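Local coordinates for protein arginyl-trna synthetase (Thermus thermophilus, PDB 1IQ0) that probably attaches L-arginine to its cognate tRNA, spending ATP and releasing AMP and diphosphate, as a monomeric class I aminoacyl-tRNA synthetase, at residues P102-T110 with P344-V352. Residues are numbered along the deposited sequence; the frame is centred on the assembly and turned at random.
Sequences PGVVLVEHT and PKAEETINV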
ATOM      1  N   PRO A 102     -17.776   3.654  -8.334  1.00 42.82           N
ATOM      2  CA  PRO A 102     -17.869   4.906  -7.572  1.00 41.54           C
ATOM      3  C   PRO A 102     -17.731   4.687  -6.065  1.00 38.09           C
ATOM      4  O   PRO A 102     -17.917   3.571  -5.571  1.00 34.36           O
ATOM      5  CB  PRO A 102     -19.246   5.440  -7.955  1.00 78.84           C
ATOM      6  CG  PRO A 102     -19.433   4.915  -9.344  1.00 80.30           C
ATOM      7  CD  PRO A 102     -18.953   3.491  -9.204  1.00 79.25           C
ATOM      8  N   GLY A 103     -17.410   5.758  -5.343  1.00 39.03           N
ATOM      9  CA  GLY A 103     -17.254   5.654  -3.902  1.00 36.88           C
ATOM     10  C   GLY A 103     -15.807   5.839  -3.491  1.00 34.48           C
ATOM     11  O   GLY A 103     -14.977   4.963  -3.702  1.00 36.76           O
ATOM     12  N   VAL A 104     -15.509   6.987  -2.896  1.00 25.51           N
ATOM     13  CA  VAL A 104     -14.159   7.298  -2.468  1.00 21.25           C
ATOM     14  C   VAL A 104     -13.594   6.399  -1.371  1.00 22.27           C
ATOM     15  O   VAL A 104     -14.264   6.085  -0.392  1.00 23.84           O
ATOM     16  CB  VAL A 104     -14.060   8.765  -1.983  1.00 21.65           C
ATOM     17  CG1 VAL A 104     -12.695   9.019  -1.335  1.00 18.33           C
ATOM     18  CG2 VAL A 104     -14.267   9.721  -3.160  1.00 17.03           C
ATOM     19  N   VAL A 105     -12.354   5.971  -1.579  1.00 20.51           N
ATOM     20  CA  VAL A 105     -11.621   5.179  -0.603  1.00 18.49           C
ATOM     21  C   VAL A 105     -10.498   6.160  -0.259  1.00 19.37           C
ATOM     22  O   VAL A 105      -9.657   6.466  -1.093  1.00 17.96           O
ATOM     23  CB  VAL A 105     -11.024   3.891  -1.212  1.00 24.27           C
ATOM     24  CG1 VAL A 105     -10.118   3.223  -0.195  1.00 22.24           C
ATOM     25  CG2 VAL A 105     -12.147   2.926  -1.605  1.00 19.29           C
ATOM     26  N   LEU A 106     -10.515   6.683   0.958  1.00 19.62           N
ATOM     27  CA  LEU A 106      -9.519   7.664   1.371  1.00 18.14           C
ATOM     28  C   LEU A 106      -8.362   7.015   2.110  1.00 18.45           C
ATOM     29  O   LEU A 106      -8.532   6.456   3.196  1.00 18.97           O
ATOM     30  CB  LEU A 106     -10.176   8.717   2.261  1.00 20.26           C
ATOM     31  CG  LEU A 106      -9.347   9.946   2.624  1.00 18.91           C
ATOM     32  CD1 LEU A 106      -8.962  10.708   1.353  1.00 18.55           C
ATOM     33  CD2 LEU A 106     -10.164  10.837   3.545  1.00 21.83           C
ATOM     34  N   VAL A 107      -7.181   7.090   1.511  1.00 17.28           N
ATOM     35  CA  VAL A 107      -5.993   6.515   2.116  1.00 19.26           C
ATOM     36  C   VAL A 107      -5.130   7.591   2.756  1.00 19.68           C
ATOM     37  O   VAL A 107      -4.726   8.544   2.093  1.00 20.19           O
ATOM     38  CB  VAL A 107      -5.136   5.769   1.064  1.00 21.40           C
ATOM     39  CG1 VAL A 107      -3.909   5.153   1.728  1.00 20.10           C
ATOM     40  CG2 VAL A 107      -5.977   4.693   0.385  1.00 18.48           C
ATOM     41  N   GLU A 108      -4.864   7.453   4.051  1.00 20.41           N
ATOM     42  CA  GLU A 108      -3.995   8.411   4.724  1.00 20.72           C
ATOM     43  C   GLU A 108      -2.681   7.729   5.072  1.00 20.96           C
ATOM     44  O   GLU A 108      -2.663   6.671   5.699  1.00 18.47           O
ATOM     45  CB  GLU A 108      -4.615   8.953   6.022  1.00 17.86           C
ATOM     46  CG  GLU A 108      -3.614   9.851   6.782  1.00 18.41           C
ATOM     47  CD  GLU A 108      -4.097  10.294   8.161  1.00 23.75           C
ATOM     48  OE1 GLU A 108      -3.269  10.314   9.091  1.00 28.13           O
ATOM     49  OE2 GLU A 108      -5.287  10.636   8.318  1.00 23.50           O
ATOM     50  N   HIS A 109      -1.582   8.329   4.648  1.00 19.98           N
ATOM     51  CA  HIS A 109      -0.274   7.779   4.956  1.00 20.73           C
ATOM     52  C   HIS A 109       0.753   8.901   5.015  1.00 21.48           C
ATOM     53  O   HIS A 109       0.440  10.043   4.662  1.00 20.87           O
ATOM     54  CB  HIS A 109       0.108   6.680   3.949  1.00 16.39           C
ATOM     55  CG  HIS A 109       0.345   7.159   2.550  1.00 18.96           C
ATOM     56  ND1 HIS A 109       1.412   7.964   2.211  1.00 21.83           N
ATOM     57  CD2 HIS A 109      -0.276   6.847   1.385  1.00 13.37           C
ATOM     58  CE1 HIS A 109       1.442   8.120   0.900  1.00 16.36           C
ATOM     59  NE2 HIS A 109       0.432   7.453   0.374  1.00 19.57           N
ATOM     60  N   THR A 110       1.956   8.568   5.478  1.00 18.83           N
ATOM     61  CA  THR A 110       3.052   9.517   5.658  1.00 18.70           C
ATOM     62  C   THR A 110       2.680  10.292   6.927  1.00 19.00           C
ATOM     63  O   THR A 110       2.900   9.797   8.032  1.00 16.66           O
ATOM     64  CB  THR A 110       3.209  10.463   4.441  1.00 19.50           C
ATOM     65  OG1 THR A 110       3.311   9.683   3.242  1.00 20.23           O
ATOM     66  CG2 THR A 110       4.490  11.306   4.577  1.00 17.27           C
ATOM     67  N   PRO A 344     -14.411  14.550   1.404  1.00 30.31           N
ATOM     68  CA  PRO A 344     -14.239  13.435   0.465  1.00 27.45           C
ATOM     69  C   PRO A 344     -15.439  12.491   0.430  1.00 30.30           C
ATOM     70  O   PRO A 344     -15.622  11.748  -0.537  1.00 31.50           O
ATOM     71  CB  PRO A 344     -12.992  12.712   0.989  1.00 23.24           C
ATOM     72  CG  PRO A 344     -12.344  13.689   1.922  1.00 21.87           C
ATOM     73  CD  PRO A 344     -13.488  14.421   2.543  1.00 24.01           C
ATOM     74  N   LYS A 345     -16.251  12.513   1.483  1.00 20.99           N
ATOM     75  CA  LYS A 345     -17.411  11.620   1.568  1.00 23.89           C
ATOM     76  C   LYS A 345     -16.945  10.178   1.349  1.00 21.97           C
ATOM     77  O   LYS A 345     -17.557   9.421   0.599  1.00 25.02           O
ATOM     78  CB  LYS A 345     -18.456  11.980   0.503  1.00 44.93           C
ATOM     79  CG  LYS A 345     -19.074  13.364   0.639  1.00 51.14           C
ATOM     80  CD  LYS A 345     -20.174  13.557  -0.401  1.00 53.00           C
ATOM     81  CE  LYS A 345     -20.847  14.916  -0.288  1.00 56.64           C
ATOM     82  NZ  LYS A 345     -19.925  16.037  -0.609  1.00 58.49           N
ATOM     83  N   ALA A 346     -15.861   9.801   2.014  1.00 24.38           N
ATOM     84  CA  ALA A 346     -15.300   8.465   1.858  1.00 23.31           C
ATOM     85  C   ALA A 346     -16.219   7.340   2.301  1.00 23.55           C
ATOM     86  O   ALA A 346     -16.823   7.404   3.369  1.00 24.31           O
ATOM     87  CB  ALA A 346     -13.977   8.366   2.607  1.00 17.82           C
ATOM     88  N   GLU A 347     -16.304   6.308   1.467  1.00 23.41           N
ATOM     89  CA  GLU A 347     -17.109   5.118   1.756  1.00 24.72           C
ATOM     90  C   GLU A 347     -16.245   4.230   2.635  1.00 22.73           C
ATOM     91  O   GLU A 347     -16.746   3.420   3.409  1.00 24.20           O
ATOM     92  CB  GLU A 347     -17.427   4.354   0.469  1.00 35.72           C
ATOM     93  CG  GLU A 347     -18.095   5.179  -0.607  1.00 46.76           C
ATOM     94  CD  GLU A 347     -19.596   5.241  -0.450  1.00 55.96           C
ATOM     95  OE1 GLU A 347     -20.069   5.639   0.635  1.00 56.36           O
ATOM     96  OE2 GLU A 347     -20.303   4.892  -1.419  1.00 61.73           O
ATOM     97  N   GLU A 348     -14.932   4.384   2.483  1.00 19.96           N
ATOM     98  CA  GLU A 348     -13.953   3.610   3.240  1.00 20.62           C
ATOM     99  C   GLU A 348     -12.707   4.442   3.484  1.00 18.55           C
ATOM    100  O   GLU A 348     -12.314   5.240   2.644  1.00 18.69           O
ATOM    101  CB  GLU A 348     -13.518   2.358   2.460  1.00 26.66           C
ATOM    102  CG  GLU A 348     -14.613   1.352   2.180  1.00 31.11           C
ATOM    103  CD  GLU A 348     -14.091   0.100   1.487  1.00 29.37           C
ATOM    104  OE1 GLU A 348     -13.161  -0.543   2.023  1.00 30.80           O
ATOM    105  OE2 GLU A 348     -14.617  -0.239   0.406  1.00 31.13           O
ATOM    106  N   THR A 349     -12.073   4.238   4.628  1.00 18.31           N
ATOM    107  CA  THR A 349     -10.849   4.948   4.925  1.00 19.40           C
ATOM    108  C   THR A 349      -9.803   3.939   5.326  1.00 17.35           C
ATOM    109  O   THR A 349     -10.122   2.879   5.880  1.00 16.68           O
ATOM    110  CB  THR A 349     -11.012   5.955   6.083  1.00 22.07           C
ATOM    111  OG1 THR A 349     -11.484   5.272   7.247  1.00 22.91           O
ATOM    112  CG2 THR A 349     -11.989   7.058   5.699  1.00 19.09           C
ATOM    113  N   ILE A 350      -8.552   4.265   5.031  1.00 13.38           N
ATOM    114  CA  ILE A 350      -7.443   3.408   5.382  1.00 14.44           C
ATOM    115  C   ILE A 350      -6.337   4.269   5.979  1.00 14.59           C
ATOM    116  O   ILE A 350      -5.818   5.176   5.331  1.00 18.51           O
ATOM    117  CB  ILE A 350      -6.898   2.662   4.150  1.00 22.04           C
ATOM    118  CG1 ILE A 350      -7.973   1.718   3.595  1.00 24.24           C
ATOM    119  CG2 ILE A 350      -5.640   1.883   4.530  1.00 22.20           C
ATOM    120  CD1 ILE A 350      -7.604   1.081   2.253  1.00 22.75           C
ATOM    121  N   ASN A 351      -6.000   3.995   7.231  1.00 19.18           N
ATOM    122  CA  ASN A 351      -4.942   4.734   7.901  1.00 23.69           C
ATOM    123  C   ASN A 351      -3.723   3.827   8.014  1.00 23.54           C
ATOM    124  O   ASN A 351      -3.791   2.760   8.627  1.00 22.63           O
ATOM    125  CB  ASN A 351      -5.387   5.167   9.304  1.00 23.98           C
ATOM    126  CG  ASN A 351      -6.395   6.309   9.283  1.00 21.64           C
ATOM    127  OD1 ASN A 351      -6.904   6.720  10.331  1.00 26.72           O
ATOM    128  ND2 ASN A 351      -6.686   6.829   8.097  1.00 16.23           N
ATOM    129  N   VAL A 352      -2.616   4.248   7.410  1.00 21.33           N
ATOM    130  CA  VAL A 352      -1.384   3.475   7.476  1.00 22.45           C
ATOM    131  C   VAL A 352      -0.666   3.957   8.730  1.00 25.71           C
ATOM    132  O   VAL A 352      -0.245   5.110   8.811  1.00 26.99           O
ATOM    133  CB  VAL A 352      -0.504   3.714   6.230  1.00 18.42           C
ATOM    134  CG1 VAL A 352       0.744   2.824   6.292  1.00 15.89           C
ATOM    135  CG2 VAL A 352      -1.310   3.412   4.969  1.00 14.55           C
TER
HETATM  136  O   HOH W   1     -17.704   8.798  -1.862  1.00 29.47           O
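Leu-106 and Ile-350 sit at the middle of two neighbouring parallel strands, 104-108 and 348-352, which illustrate how parallel strands are joined by bonds in which one residue bridges two of its neighbour. Leu-106 N donates to Glu-348 O (2.9 Å) and Leu-106 O accepts from Ile-350 N. Further along, Glu-108 N to Ile-350 O and Val-352 N to Glu-108 O are straighter, each at more than 170° at the hydrogen. Both faces are buried here, with the closer apolar contacts on the Leu-106 side. On one face, Ile-350 CD1 slants across Val-105 CG1 at 4.1 Å, with Leu-136 of helix 120-138 against Ile-350. On the other, Leu-106 CB meets Ala-346 CB at 3.8 Å and its CD2 reaches Pro-344 CG, under helix 301-312. There Asn-351 ND2 lies against Glu-108 CB (3.6 Å), while the carboxylate of Glu-108, on an extended chain, reaches Lys-312 of that helix in a salt bridge. The entry end is looser and wetter: Val-104 O takes a good bond from Glu-347 N (2.8 Å) and a weak one from Glu-348 N, and a water accepts from Val-104 N. Here the exposed Glu-347, its CG beside the backbone N (chi1 -55°), lays CG over Gly-103 CA. Joining strands some 240 residues apart in sequence, with strands 141-149 and 380-390 flanking them, this pairing forms the centre of the parallel sheet typical of the class I synthetase Rossmann-type catalytic domain.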